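Phosphate-specific transport system accessory protein PhoU homolog (Pseudomonas aeruginosa, PDB 4Q25) probably takes part in regulating phosphate uptake, as a homodimeric, almost wholly helical accessory protein of the phosphate-specific transport system. Local coordinates at residues L27-L32 / Q64-I69; N42-A47 / R125-V130; D86-I91 / V215-R220; I98-I103 / R209-L214. One frame throughout, in Å; residues are numbered along the deposited sequence.

In the fold
All four contacts join helices within one all-helical PhoU chain. Interaction 4 is the most central, about 7 Å from the centre of the chain. It touches interaction 1, where Met29 CE packs on Leu100 CB at 3.8 Å; their centres are about 12 Å apart. Interactions 3 and 4 follow each other along the same two helices, 84-120 and 188-220, with centres about 14 Å apart. Both also touch the second subunit of the homodimer. Interaction 2 lies toward the other end of the bundle, about 37 Å from interaction 3, centre to centre. It shares helix 15-45 with interaction 1.

Interaction 1. Residues L27-L32 / Q64-I69; sequences LAMGGL and QMERNI
Met29 and Met65 reach past each other between two antiparallel helices of the PhoU bundle, 15-45 and 59-78. The two short segments run at 166° with their axes 10.4 Å apart. Met29 is fully extended: CG is anti to the backbone N (chi1 -177°) and the rest of the chain stays straight. This carries its tip deep onto helix 59-78. There it is a knob in a hole lined by Met65, Glu66, Ile69 and, one turn earlier, Ile62. Met29 and the Glu66 side chain lie alongside each other and point the same way, with Met29 CE 3.7 Å from Glu66 CB. Ile69 comes in at a slant, and its CD1 is 4.1 Å from Met29 SD.

Met65 goes the other way and is bent at its last torsion (chi3 100°). The bend lays the methyl group against the backbone of helix 15-45, beside Ala28 CB. Leu32 meets the bend itself, its CD2 being 3.8 Å from Met65 SD. No hydrogen bond crosses the pair. The polar end of Glu66 leads away, close to the carboxylate of Asp70. That nearness of like charges may favour a proton on one of them. At the tip of the Met65 chain, CE rests 3.6 Å from Met29 CA.

Interaction 2. Residues N42-A47 / R125-V130; sequences NALIDA and RGYVEV
Leu44 and Ile45 meet Tyr127 and Val130 where the end of helix 15-45 faces the start of helix 127-149 in the all-helical PhoU bundle. Leu44 CD2 is 3.6 Å from Tyr127 CE1, and the two side chains meet at a slant. Ile45 CD1 comes to the ring edge, near its plane, 4.1 Å from Tyr127 CD1. The same methyl lies 3.5 Å from the carbonyl atom Tyr127 O. One turn further on, Val130 CG1 is 3.9 Å from Ile45 CD1, and these two side chains slide past each other in opposite directions. Ile45 folds toward the partner helix because both its torsions are near -60° (chi1 -60°, chi2 -61°).

The next shell fixes these groups. Tyr127 OH is hydrogen-bonded to the backbone N of Ser123, which ties the far end of the ring to the chain just before its own helix. Gly126 is the N-cap of that helix, and its O accepts from Val130 N at 2.9 Å. On the other side, helix 15-45 ends in a Schellman motif. Ala47 is the C-prime residue with positive phi; Ala47 N bonds to Leu44 O at 3.2 Å, and Asp48 N to Ala43 O. Helix 188-220 adds Ala197 against Leu44, Ile194 against Tyr127, and Leu198 and Leu201 against Val130. Helix 84-120 packs on Leu44 through Val110 and Ala114.

No hydrogen bond links the two segments. The contact therefore depends on shape and on burying methyl groups, while the tyrosine keeps its polar end for a partner outside it.

Interaction 3. Residues D86-I91 / V215-R220; sequences DLRLII and VIYLVR
Arg88 reaches across to the last turn of helix 188-220 and grips one carbonyl with two nitrogens. NE donates to Leu218 O at 2.9 Å and NH2 to the same atom at 2.8 Å. Both come from one face of the carbonyl plane, and Leu218 O lies in the plane of the guanidinium. The chain bends at chi3 (-52°) to turn the group side-on to its acceptor.

This is the tight part of the contact. Arg88 CD lies over one face of the Tyr217 ring, 4.1 Å from its centroid, a CH-pi contact; Arg88 CG is nearest the hydroxyl. Guanidinium and ring stand almost at right angles, 88° apart. Beside them Leu89 and Leu218 run side by side, CD1 to CD1 at 3.8 Å. Ile91 crosses the end of the tyrosine, its CD1 3.9 Å from Tyr217 OH. Val74 of the second subunit packs on both Ile91 and Tyr217, so this side of the contact borders the dimer interface.

The other side is looser. Val219 only skirts the contact and leans on Phe151, and the exposed Arg220 extends away from helix 84-120.

The segments form an antiparallel helix pair of the PhoU bundle, with axes 9.0 Å apart. The C-terminal end of a helix carries a partial negative charge, so a cationic donor here is probably favourable. The paired hydrogen bonds probably also limit rotation of the guanidinium.

Interaction 4. Residues I98-I103 / R209-L214; sequences IDLERI and RNIAEL
Asp99 and Ile211 both place the first branch of the side chain anti to their own carbonyl carbon (chi1 -68° and -66°), and so does Asn210. Asp99 and Ile211 thereby slide past each other in opposite directions, while Asn210 crosses Asp99 at about a right angle. Asp99 CB ends 3.5 Å from Ile211 CG1, and the carboxylate lies over the Asn210 stem, with OD2 3.6 Å from Asn210 CB.

The one hydrogen bond between the segments is weak. Asn210 ND2 donates to Asp99 OD1 at 3.4 Å, nearly straight, with the amide and carboxylate planes turned 49° apart. Asp99 OD1 has a further hydrogen bond with ND1 of His207, one turn back on helix 188-220. The buried OD1 thus has two polar partners. The other end of the amide is held too. Arg209 NH1 donates to Asn210 OD1 at 2.8 Å, which probably sets the amide's orientation. Arg209 also forms a salt bridge with Asp163 of helix 153-183.

Deeper in the bundle the contact is apolar. Leu100 crosses Ile211 at about a right angle, its CD2 3.8 Å from Ile211 CD1. Ile103 CD1 meets the same methyl at 4.3 Å. Leu100 also packs on Leu26, and Ile103 on Val33 and Val37, all from helix 15-45. Arg102 forms a salt bridge with Glu101 and packs on Asn210 of the second subunit.

Here an antiparallel helix pair joins the two PhoU domains of the chain, one helix from each, in the all-helical bundle of the PhoU family.

Interaction 1. Residues L27-L32 / Q64-I69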
loop_
_atom_site.group_PDB
_atom_site.type_symbol
_atom_site.label_atom_id
_atom_site.label_comp_id
_atom_site.label_asym_id
_atom_site.label_seq_id
_atom_site.Cartn_x
_atom_site.Cartn_y
_atom_site.Cartn_z
ATOM N N LEU A 27 17.241 -10.505 -1.146
ATOM C CA LEU A 27 18.239 -9.470 -1.158
ATOM C C LEU A 27 18.381 -8.910 -2.555
ATOM O O LEU A 27 18.386 -7.697 -2.732
ATOM C CB LEU A 27 19.586 -9.998 -0.635
ATOM C CG LEU A 27 19.712 -10.458 0.844
ATOM C CD1 LEU A 27 21.046 -11.086 1.186
ATOM C CD2 LEU A 27 19.429 -9.353 1.835
ATOM N N ALA A 28 18.477 -9.780 -3.551
ATOM C CA ALA A 28 18.568 -9.317 -4.943
ATOM C C ALA A 28 17.347 -8.463 -5.330
ATOM O O ALA A 28 17.489 -7.447 -6.008
ATOM C CB ALA A 28 18.699 -10.485 -5.888
ATOM N N MET A 29 16.152 -8.871 -4.907
ATOM C CA MET A 29 14.965 -8.072 -5.181
ATOM C C MET A 29 15.110 -6.709 -4.524
ATOM O O MET A 29 14.899 -5.688 -5.176
ATOM C CB MET A 29 13.694 -8.725 -4.676
ATOM C CG MET A 29 12.416 -7.956 -5.002
ATOM S SD MET A 29 10.963 -8.758 -4.342
ATOM C CE MET A 29 9.667 -7.666 -4.937
ATOM N N GLY A 30 15.505 -6.703 -3.257
ATOM C CA GLY A 30 15.648 -5.478 -2.504
ATOM C C GLY A 30 16.622 -4.520 -3.158
ATOM O O GLY A 30 16.394 -3.313 -3.163
ATOM N N GLY A 31 17.684 -5.073 -3.738
ATOM C CA GLY A 31 18.710 -4.302 -4.394
ATOM C C GLY A 31 18.127 -3.635 -5.617
ATOM O O GLY A 31 18.337 -2.434 -5.826
ATOM N N LEU A 32 17.376 -4.393 -6.414
ATOM C CA LEU A 32 16.718 -3.838 -7.607
ATOM C C LEU A 32 15.716 -2.726 -7.282
ATOM O O LEU A 32 15.610 -1.720 -7.962
ATOM C CB LEU A 32 16.017 -4.937 -8.367
ATOM C CG LEU A 32 15.661 -4.567 -9.779
ATOM C CD1 LEU A 32 16.826 -3.885 -10.484
ATOM C CD2 LEU A 32 15.275 -5.818 -10.527
ATOM N N GLN A 64 7.504 -9.795 -11.053
ATOM C CA GLN A 64 7.787 -11.179 -11.387
ATOM C C GLN A 64 8.807 -11.774 -10.403
ATOM O O GLN A 64 8.749 -12.967 -10.102
ATOM C CB GLN A 64 8.252 -11.302 -12.856
ATOM C CG GLN A 64 8.278 -12.721 -13.423
ATOM C CD GLN A 64 6.971 -13.486 -13.222
ATOM O OE1 GLN A 64 5.901 -13.041 -13.641
ATOM N NE2 GLN A 64 7.057 -14.646 -12.568
ATOM N N MET A 65 9.716 -10.965 -9.866
ATOM C CA MET A 65 10.577 -11.464 -8.778
ATOM C C MET A 65 9.761 -11.807 -7.555
ATOM O O MET A 65 10.024 -12.794 -6.880
ATOM C CB MET A 65 11.656 -10.467 -8.376
ATOM C CG MET A 65 12.797 -10.373 -9.365
ATOM S SD MET A 65 13.945 -9.052 -8.946
ATOM C CE MET A 65 15.227 -10.017 -8.145
ATOM N N GLU A 66 8.766 -10.997 -7.250
ATOM C CA GLU A 66 7.971 -11.243 -6.050
ATOM C C GLU A 66 7.201 -12.558 -6.171
ATOM O O GLU A 66 7.097 -13.302 -5.206
ATOM C CB GLU A 66 6.994 -10.102 -5.797
ATOM C CG GLU A 66 6.070 -10.317 -4.601
ATOM C CD GLU A 66 4.625 -10.103 -4.987
ATOM O OE1 GLU A 66 4.034 -9.072 -4.568
ATOM O OE2 GLU A 66 4.100 -10.948 -5.752
ATOM N N ARG A 67 6.649 -12.806 -7.353
ATOM C CA ARG A 67 5.949 -14.050 -7.650
ATOM C C ARG A 67 6.869 -15.246 -7.545
ATOM O O ARG A 67 6.498 -16.268 -6.964
ATOM C CB ARG A 67 5.355 -14.019 -9.050
ATOM C CG ARG A 67 4.190 -13.056 -9.182
ATOM C CD ARG A 67 3.826 -12.834 -10.643
ATOM N NE ARG A 67 3.204 -11.520 -10.806
ATOM C CZ ARG A 67 3.568 -10.605 -11.700
ATOM N NH1 ARG A 67 4.522 -10.865 -12.586
ATOM N NH2 ARG A 67 2.937 -9.439 -11.731
ATOM N N ASN A 68 8.072 -15.110 -8.094
ATOM C CA ASN A 68 9.056 -16.198 -8.030
ATOM C C ASN A 68 9.486 -16.531 -6.613
ATOM O O ASN A 68 9.708 -17.683 -6.283
ATOM C CB ASN A 68 10.276 -15.897 -8.904
ATOM C CG ASN A 68 9.919 -15.824 -10.368
ATOM O OD1 ASN A 68 8.878 -16.293 -10.768
ATOM N ND2 ASN A 68 10.757 -15.187 -11.158
ATOM N N ILE A 69 9.588 -15.526 -5.771
ATOM C CA ILE A 69 9.987 -15.744 -4.389
ATOM C C ILE A 69 8.833 -16.364 -3.604
ATOM O O ILE A 69 9.058 -17.178 -2.733
ATOM C CB ILE A 69 10.441 -14.421 -3.746
ATOM C CG1 ILE A 69 11.744 -13.927 -4.409
ATOM C CG2 ILE A 69 10.639 -14.559 -2.252
ATOM C CD1 ILE A 69 12.291 -12.598 -3.856
#

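Interaction 2. Residues N42-A47 / R125-V130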
loop_
_atom_site.group_PDB
_atom_site.type_symbol
_atom_site.label_atom_id
_atom_site.label_comp_id
_atom_site.label_asym_id
_atom_site.label_seq_id
_atom_site.Cartn_x
_atom_site.Cartn_y
_atom_site.Cartn_z
ATOM N N ASN A 42 16.270 10.749 -8.439
ATOM C CA ASN A 42 17.147 11.487 -9.349
ATOM C C ASN A 42 16.369 11.977 -10.561
ATOM O O ASN A 42 16.608 13.084 -11.046
ATOM C CB ASN A 42 18.326 10.624 -9.842
ATOM C CG ASN A 42 19.351 10.308 -8.749
ATOM O OD1 ASN A 42 19.317 10.837 -7.636
ATOM N ND2 ASN A 42 20.284 9.430 -9.085
ATOM N N ALA A 43 15.438 11.151 -11.043
ATOM C CA ALA A 43 14.617 11.523 -12.196
ATOM C C ALA A 43 13.808 12.754 -11.908
ATOM O O ALA A 43 13.710 13.639 -12.741
ATOM C CB ALA A 43 13.678 10.405 -12.592
ATOM N N LEU A 44 13.186 12.805 -10.737
ATOM C CA LEU A 44 12.340 13.955 -10.424
ATOM C C LEU A 44 13.208 15.208 -10.335
ATOM O O LEU A 44 12.932 16.212 -10.999
ATOM C CB LEU A 44 11.561 13.721 -9.133
ATOM C CG LEU A 44 10.513 14.763 -8.732
ATOM C CD1 LEU A 44 9.493 14.105 -7.835
ATOM C CD2 LEU A 44 11.107 15.968 -8.019
ATOM N N ILE A 45 14.282 15.113 -9.542
ATOM C CA ILE A 45 15.137 16.235 -9.267
ATOM C C ILE A 45 15.790 16.757 -10.532
ATOM O O ILE A 45 15.896 17.972 -10.712
ATOM C CB ILE A 45 16.258 15.882 -8.272
ATOM C CG1 ILE A 45 15.702 15.423 -6.933
ATOM C CG2 ILE A 45 17.190 17.082 -8.057
ATOM C CD1 ILE A 45 14.869 16.432 -6.208
ATOM N N ASP A 46 16.225 15.830 -11.394
ATOM C CA ASP A 46 16.966 16.163 -12.607
ATOM C C ASP A 46 16.073 16.391 -13.791
ATOM O O ASP A 46 16.592 16.565 -14.903
ATOM C CB ASP A 46 17.958 15.058 -12.966
ATOM C CG ASP A 46 19.056 14.924 -11.959
ATOM O OD1 ASP A 46 19.187 15.825 -11.105
ATOM O OD2 ASP A 46 19.821 13.940 -12.029
ATOM N N ALA A 47 14.752 16.415 -13.572
ATOM C CA ALA A 47 13.810 16.552 -14.671
ATOM C C ALA A 47 14.199 15.680 -15.850
ATOM O O ALA A 47 14.295 16.170 -16.992
ATOM C CB ALA A 47 13.677 18.006 -15.101
ATOM N N ARG A 125 8.617 25.291 -5.358
ATOM C CA ARG A 125 8.966 24.812 -4.039
ATOM C C ARG A 125 9.085 23.296 -4.026
ATOM O O ARG A 125 8.431 22.614 -4.811
ATOM C CB ARG A 125 7.863 25.240 -3.060
ATOM C CG ARG A 125 8.341 25.921 -1.803
ATOM C CD ARG A 125 8.887 27.312 -2.069
ATOM N NE ARG A 125 8.583 28.203 -0.954
ATOM C CZ ARG A 125 8.663 29.526 -1.019
ATOM N NH1 ARG A 125 9.068 30.116 -2.148
ATOM N NH2 ARG A 125 8.352 30.255 0.050
ATOM N N GLY A 126 9.938 22.774 -3.133
ATOM C CA GLY A 126 9.884 21.371 -2.717
ATOM C C GLY A 126 11.026 20.438 -3.100
ATOM O O GLY A 126 11.070 19.312 -2.646
ATOM N N TYR A 127 11.938 20.882 -3.938
ATOM C CA TYR A 127 12.962 19.984 -4.438
ATOM C C TYR A 127 13.979 19.572 -3.373
ATOM O O TYR A 127 14.447 18.399 -3.347
ATOM C CB TYR A 127 13.649 20.588 -5.678
ATOM C CG TYR A 127 12.730 20.614 -6.865
ATOM C CD1 TYR A 127 12.512 19.464 -7.620
ATOM C CD2 TYR A 127 12.044 21.765 -7.223
ATOM C CE1 TYR A 127 11.650 19.462 -8.693
ATOM C CE2 TYR A 127 11.188 21.769 -8.311
ATOM C CZ TYR A 127 10.981 20.615 -9.038
ATOM O OH TYR A 127 10.125 20.640 -10.126
ATOM N N VAL A 128 14.352 20.511 -2.505
ATOM C CA VAL A 128 15.315 20.194 -1.458
ATOM C C VAL A 128 14.667 19.201 -0.529
ATOM O O VAL A 128 15.310 18.276 -0.102
ATOM C CB VAL A 128 15.870 21.425 -0.717
ATOM C CG1 VAL A 128 14.784 22.183 0.033
ATOM C CG2 VAL A 128 16.940 20.999 0.272
ATOM N N GLU A 129 13.379 19.371 -0.259
ATOM C CA GLU A 129 12.654 18.429 0.601
ATOM C C GLU A 129 12.514 17.018 -0.003
ATOM O O GLU A 129 12.644 16.010 0.704
ATOM C CB GLU A 129 11.280 18.970 0.964
ATOM C CG GLU A 129 11.315 20.242 1.817
ATOM C CD GLU A 129 11.130 21.517 1.016
ATOM O OE1 GLU A 129 11.572 21.554 -0.159
ATOM O OE2 GLU A 129 10.566 22.490 1.588
ATOM N N VAL A 130 12.202 16.954 -1.284
ATOM C CA VAL A 130 12.135 15.678 -1.978
ATOM C C VAL A 130 13.483 14.962 -1.894
ATOM O O VAL A 130 13.548 13.801 -1.547
ATOM C CB VAL A 130 11.755 15.840 -3.470
ATOM C CG1 VAL A 130 12.043 14.556 -4.240
ATOM C CG2 VAL A 130 10.295 16.201 -3.596
#

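Interaction 3. Residues D86-I91 / V215-R220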
loop_
_atom_site.group_PDB
_atom_site.type_symbol
_atom_site.label_atom_id
_atom_site.label_comp_id
_atom_site.label_asym_id
_atom_site.label_seq_id
_atom_site.Cartn_x
_atom_site.Cartn_y
_atom_site.Cartn_z
ATOM N N ASP A 86 13.130 -21.181 11.416
ATOM C CA ASP A 86 12.991 -21.211 9.980
ATOM C C ASP A 86 11.635 -20.741 9.552
ATOM O O ASP A 86 11.470 -20.101 8.549
ATOM C CB ASP A 86 13.285 -22.591 9.461
ATOM C CG ASP A 86 14.658 -23.000 9.784
ATOM O OD1 ASP A 86 15.341 -22.166 10.364
ATOM O OD2 ASP A 86 15.065 -24.122 9.489
ATOM N N LEU A 87 10.636 -21.101 10.304
ATOM C CA LEU A 87 9.344 -20.673 9.932
ATOM C C LEU A 87 9.323 -19.171 10.021
ATOM O O LEU A 87 8.785 -18.517 9.189
ATOM C CB LEU A 87 8.300 -21.302 10.816
ATOM C CG LEU A 87 6.930 -20.768 10.503
ATOM C CD1 LEU A 87 6.446 -21.364 9.204
ATOM C CD2 LEU A 87 5.988 -21.068 11.630
ATOM N N ARG A 88 9.945 -18.617 11.029
ATOM C CA ARG A 88 9.935 -17.186 11.151
ATOM C C ARG A 88 10.598 -16.557 9.923
ATOM O O ARG A 88 10.185 -15.538 9.446
ATOM C CB ARG A 88 10.606 -16.767 12.447
ATOM C CG ARG A 88 9.840 -17.163 13.689
ATOM C CD ARG A 88 10.123 -16.250 14.855
ATOM N NE ARG A 88 11.539 -16.110 15.109
ATOM C CZ ARG A 88 12.240 -16.976 15.801
ATOM N NH1 ARG A 88 11.653 -18.042 16.274
ATOM N NH2 ARG A 88 13.521 -16.797 15.991
ATOM N N LEU A 89 11.626 -17.192 9.415
ATOM C CA LEU A 89 12.364 -16.671 8.269
ATOM C C LEU A 89 11.556 -16.672 6.969
ATOM O O LEU A 89 11.517 -15.672 6.270
ATOM C CB LEU A 89 13.667 -17.436 8.055
ATOM C CG LEU A 89 14.531 -16.987 6.869
ATOM C CD1 LEU A 89 15.160 -15.613 7.099
ATOM C CD2 LEU A 89 15.607 -18.013 6.597
ATOM N N ILE A 90 10.953 -17.805 6.633
ATOM C CA ILE A 90 10.061 -17.901 5.479
ATOM C C ILE A 90 8.926 -16.874 5.580
ATOM O O ILE A 90 8.572 -16.220 4.604
ATOM C CB ILE A 90 9.419 -19.291 5.382
ATOM C CG1 ILE A 90 10.481 -20.366 5.179
ATOM C CG2 ILE A 90 8.383 -19.348 4.258
ATOM C CD1 ILE A 90 11.158 -20.297 3.835
ATOM N N ILE A 91 8.350 -16.746 6.763
ATOM C CA ILE A 91 7.281 -15.792 6.969
ATOM C C ILE A 91 7.766 -14.355 6.790
ATOM O O ILE A 91 7.041 -13.531 6.259
ATOM C CB ILE A 91 6.636 -15.979 8.351
ATOM C CG1 ILE A 91 5.824 -17.290 8.348
ATOM C CG2 ILE A 91 5.749 -14.789 8.727
ATOM C CD1 ILE A 91 5.122 -17.602 9.659
ATOM N N VAL A 215 12.277 -8.194 10.735
ATOM C CA VAL A 215 13.610 -8.668 11.118
ATOM C C VAL A 215 13.705 -8.794 12.641
ATOM O O VAL A 215 14.388 -9.667 13.164
ATOM C CB VAL A 215 14.732 -7.754 10.567
ATOM C CG1 VAL A 215 16.107 -8.187 11.082
ATOM C CG2 VAL A 215 14.734 -7.788 9.038
ATOM N N ILE A 216 12.997 -7.926 13.339
ATOM C CA ILE A 216 12.938 -7.988 14.786
ATOM C C ILE A 216 12.251 -9.290 15.191
ATOM O O ILE A 216 12.799 -10.088 15.965
ATOM C CB ILE A 216 12.190 -6.764 15.348
ATOM C CG1 ILE A 216 13.115 -5.543 15.304
ATOM C CG2 ILE A 216 11.729 -7.018 16.767
ATOM C CD1 ILE A 216 12.421 -4.224 15.550
ATOM N N TYR A 217 11.050 -9.489 14.655
ATOM C CA TYR A 217 10.260 -10.692 14.895
ATOM C C TYR A 217 11.072 -11.931 14.568
ATOM O O TYR A 217 11.105 -12.865 15.344
ATOM C CB TYR A 217 8.941 -10.635 14.089
ATOM C CG TYR A 217 8.332 -11.965 13.733
ATOM C CD1 TYR A 217 7.449 -12.611 14.599
ATOM C CD2 TYR A 217 8.634 -12.581 12.521
ATOM C CE1 TYR A 217 6.889 -13.835 14.263
ATOM C CE2 TYR A 217 8.080 -13.802 12.177
ATOM C CZ TYR A 217 7.210 -14.423 13.044
ATOM O OH TYR A 217 6.678 -15.641 12.693
ATOM N N LEU A 218 11.738 -11.916 13.429
ATOM C CA LEU A 218 12.636 -12.986 13.029
ATOM C C LEU A 218 13.680 -13.279 14.109
ATOM O O LEU A 218 13.877 -14.445 14.488
ATOM C CB LEU A 218 13.337 -12.608 11.724
ATOM C CG LEU A 218 14.120 -13.621 10.888
ATOM C CD1 LEU A 218 14.734 -12.910 9.693
ATOM C CD2 LEU A 218 15.225 -14.323 11.661
ATOM N N VAL A 219 14.346 -12.233 14.603
ATOM C CA VAL A 219 15.487 -12.417 15.498
ATOM C C VAL A 219 15.027 -12.629 16.939
ATOM O O VAL A 219 15.253 -13.692 17.490
ATOM C CB VAL A 219 16.511 -11.265 15.372
ATOM C CG1 VAL A 219 17.564 -11.329 16.475
ATOM C CG2 VAL A 219 17.194 -11.317 14.010
ATOM N N ARG A 220 14.365 -11.631 17.529
ATOM C CA ARG A 220 13.874 -11.725 18.911
ATOM C C ARG A 220 12.877 -12.865 19.097
ATOM O O ARG A 220 12.624 -13.302 20.218
ATOM C CB ARG A 220 13.229 -10.415 19.375
ATOM C CG ARG A 220 14.127 -9.505 20.214
ATOM C CD ARG A 220 13.293 -8.586 21.118
ATOM N NE ARG A 220 14.096 -7.616 21.881
ATOM C CZ ARG A 220 13.609 -6.750 22.776
ATOM N NH1 ARG A 220 12.305 -6.713 23.054
ATOM N NH2 ARG A 220 14.432 -5.914 23.402
#

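Interaction 4. Residues I98-I103 / R209-L214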
loop_
_atom_site.group_PDB
_atom_site.type_symbol
_atom_site.label_atom_id
_atom_site.label_comp_id
_atom_site.label_asym_id
_atom_site.label_seq_id
_atom_site.Cartn_x
_atom_site.Cartn_y
_atom_site.Cartn_z
ATOM N N ILE A 98 6.238 -8.304 -0.305
ATOM C CA ILE A 98 5.114 -7.412 -0.468
ATOM C C ILE A 98 5.579 -5.976 -0.228
ATOM O O ILE A 98 5.294 -5.092 -1.043
ATOM C CB ILE A 98 3.951 -7.727 0.491
ATOM C CG1 ILE A 98 3.470 -9.188 0.343
ATOM C CG2 ILE A 98 2.773 -6.832 0.186
ATOM C CD1 ILE A 98 2.541 -9.624 1.476
ATOM N N ASP A 99 6.313 -5.763 0.861
ATOM C CA ASP A 99 6.907 -4.451 1.143
ATOM C C ASP A 99 7.843 -3.964 0.038
ATOM O O ASP A 99 7.765 -2.813 -0.366
ATOM C CB ASP A 99 7.591 -4.429 2.506
ATOM C CG ASP A 99 6.590 -4.542 3.667
ATOM O OD1 ASP A 99 5.626 -3.768 3.751
ATOM O OD2 ASP A 99 6.782 -5.405 4.535
ATOM N N LEU A 100 8.672 -4.856 -0.497
ATOM C CA LEU A 100 9.561 -4.494 -1.589
ATOM C C LEU A 100 8.796 -4.171 -2.836
ATOM O O LEU A 100 9.172 -3.274 -3.567
ATOM C CB LEU A 100 10.591 -5.591 -1.877
ATOM C CG LEU A 100 11.577 -5.778 -0.728
ATOM C CD1 LEU A 100 12.533 -6.914 -1.051
ATOM C CD2 LEU A 100 12.324 -4.481 -0.436
ATOM N N GLU A 101 7.730 -4.917 -3.096
ATOM C CA GLU A 101 6.912 -4.636 -4.234
ATOM C C GLU A 101 6.250 -3.254 -4.096
ATOM O O GLU A 101 6.233 -2.468 -5.023
ATOM C CB GLU A 101 5.867 -5.726 -4.416
ATOM C CG GLU A 101 5.268 -5.762 -5.815
ATOM C CD GLU A 101 4.087 -4.817 -5.974
ATOM O OE1 GLU A 101 3.485 -4.398 -4.948
ATOM O OE2 GLU A 101 3.754 -4.493 -7.143
ATOM N N ARG A 102 5.694 -2.965 -2.930
ATOM C CA ARG A 102 5.049 -1.676 -2.710
ATOM C C ARG A 102 6.056 -0.524 -2.764
ATOM O O ARG A 102 5.720 0.549 -3.205
ATOM C CB ARG A 102 4.305 -1.643 -1.388
ATOM C CG ARG A 102 3.133 -2.593 -1.280
ATOM C CD ARG A 102 1.995 -2.233 -2.204
ATOM N NE ARG A 102 1.698 -3.362 -3.108
ATOM C CZ ARG A 102 0.841 -4.350 -2.842
ATOM N NH1 ARG A 102 0.172 -4.365 -1.715
ATOM N NH2 ARG A 102 0.664 -5.335 -3.708
ATOM N N ILE A 103 7.293 -0.757 -2.337
ATOM C CA ILE A 103 8.337 0.249 -2.482
ATOM C C ILE A 103 8.612 0.538 -3.967
ATOM O O ILE A 103 8.767 1.697 -4.350
ATOM C CB ILE A 103 9.614 -0.175 -1.763
ATOM C CG1 ILE A 103 9.408 -0.100 -0.268
ATOM C CG2 ILE A 103 10.795 0.686 -2.147
ATOM C CD1 ILE A 103 10.499 -0.803 0.540
ATOM N N ARG A 209 10.385 0.392 7.308
ATOM C CA ARG A 209 10.090 0.195 8.714
ATOM C C ARG A 209 9.414 -1.130 8.943
ATOM O O ARG A 209 9.808 -1.850 9.843
ATOM C CB ARG A 209 9.218 1.330 9.245
ATOM C CG ARG A 209 8.813 1.227 10.698
ATOM C CD ARG A 209 7.340 0.898 10.853
ATOM N NE ARG A 209 6.507 2.093 10.795
ATOM C CZ ARG A 209 5.438 2.250 10.010
ATOM N NH1 ARG A 209 5.035 1.280 9.188
ATOM N NH2 ARG A 209 4.762 3.401 10.047
ATOM N N ASN A 210 8.408 -1.456 8.131
ATOM C CA ASN A 210 7.754 -2.776 8.235
ATOM C C ASN A 210 8.741 -3.928 8.059
ATOM O O ASN A 210 8.688 -4.898 8.811
ATOM C CB ASN A 210 6.627 -2.959 7.232
ATOM C CG ASN A 210 5.511 -1.950 7.403
ATOM O OD1 ASN A 210 5.325 -1.378 8.469
ATOM N ND2 ASN A 210 4.751 -1.740 6.348
ATOM N N ILE A 211 9.627 -3.831 7.073
ATOM C CA ILE A 211 10.598 -4.898 6.842
ATOM C C ILE A 211 11.572 -5.014 8.009
ATOM O O ILE A 211 12.073 -6.099 8.290
ATOM C CB ILE A 211 11.401 -4.674 5.571
ATOM C CG1 ILE A 211 10.487 -4.781 4.357
ATOM C CG2 ILE A 211 12.536 -5.677 5.471
ATOM C CD1 ILE A 211 11.107 -4.205 3.104
ATOM N N ALA A 212 11.839 -3.887 8.667
ATOM C CA ALA A 212 12.696 -3.869 9.846
ATOM C C ALA A 212 12.024 -4.617 10.997
ATOM O O ALA A 212 12.657 -5.419 11.685
ATOM C CB ALA A 212 13.031 -2.435 10.251
ATOM N N GLU A 213 10.736 -4.362 11.169
ATOM C CA GLU A 213 9.957 -4.966 12.229
ATOM C C GLU A 213 9.847 -6.475 12.028
ATOM O O GLU A 213 9.795 -7.242 12.999
ATOM C CB GLU A 213 8.589 -4.295 12.341
ATOM C CG GLU A 213 8.663 -2.971 13.100
ATOM C CD GLU A 213 7.404 -2.098 13.008
ATOM O OE1 GLU A 213 6.516 -2.289 12.142
ATOM O OE2 GLU A 213 7.302 -1.170 13.825
ATOM N N LEU A 214 9.866 -6.905 10.771
ATOM C CA LEU A 214 9.867 -8.327 10.460
ATOM C C LEU A 214 11.197 -8.958 10.861
ATOM O O LEU A 214 11.236 -10.119 11.264
ATOM C CB LEU A 214 9.593 -8.570 8.976
ATOM C CG LEU A 214 8.174 -8.232 8.519
ATOM C CD1 LEU A 214 8.066 -8.151 7.005
ATOM C CD2 LEU A 214 7.182 -9.250 9.029
#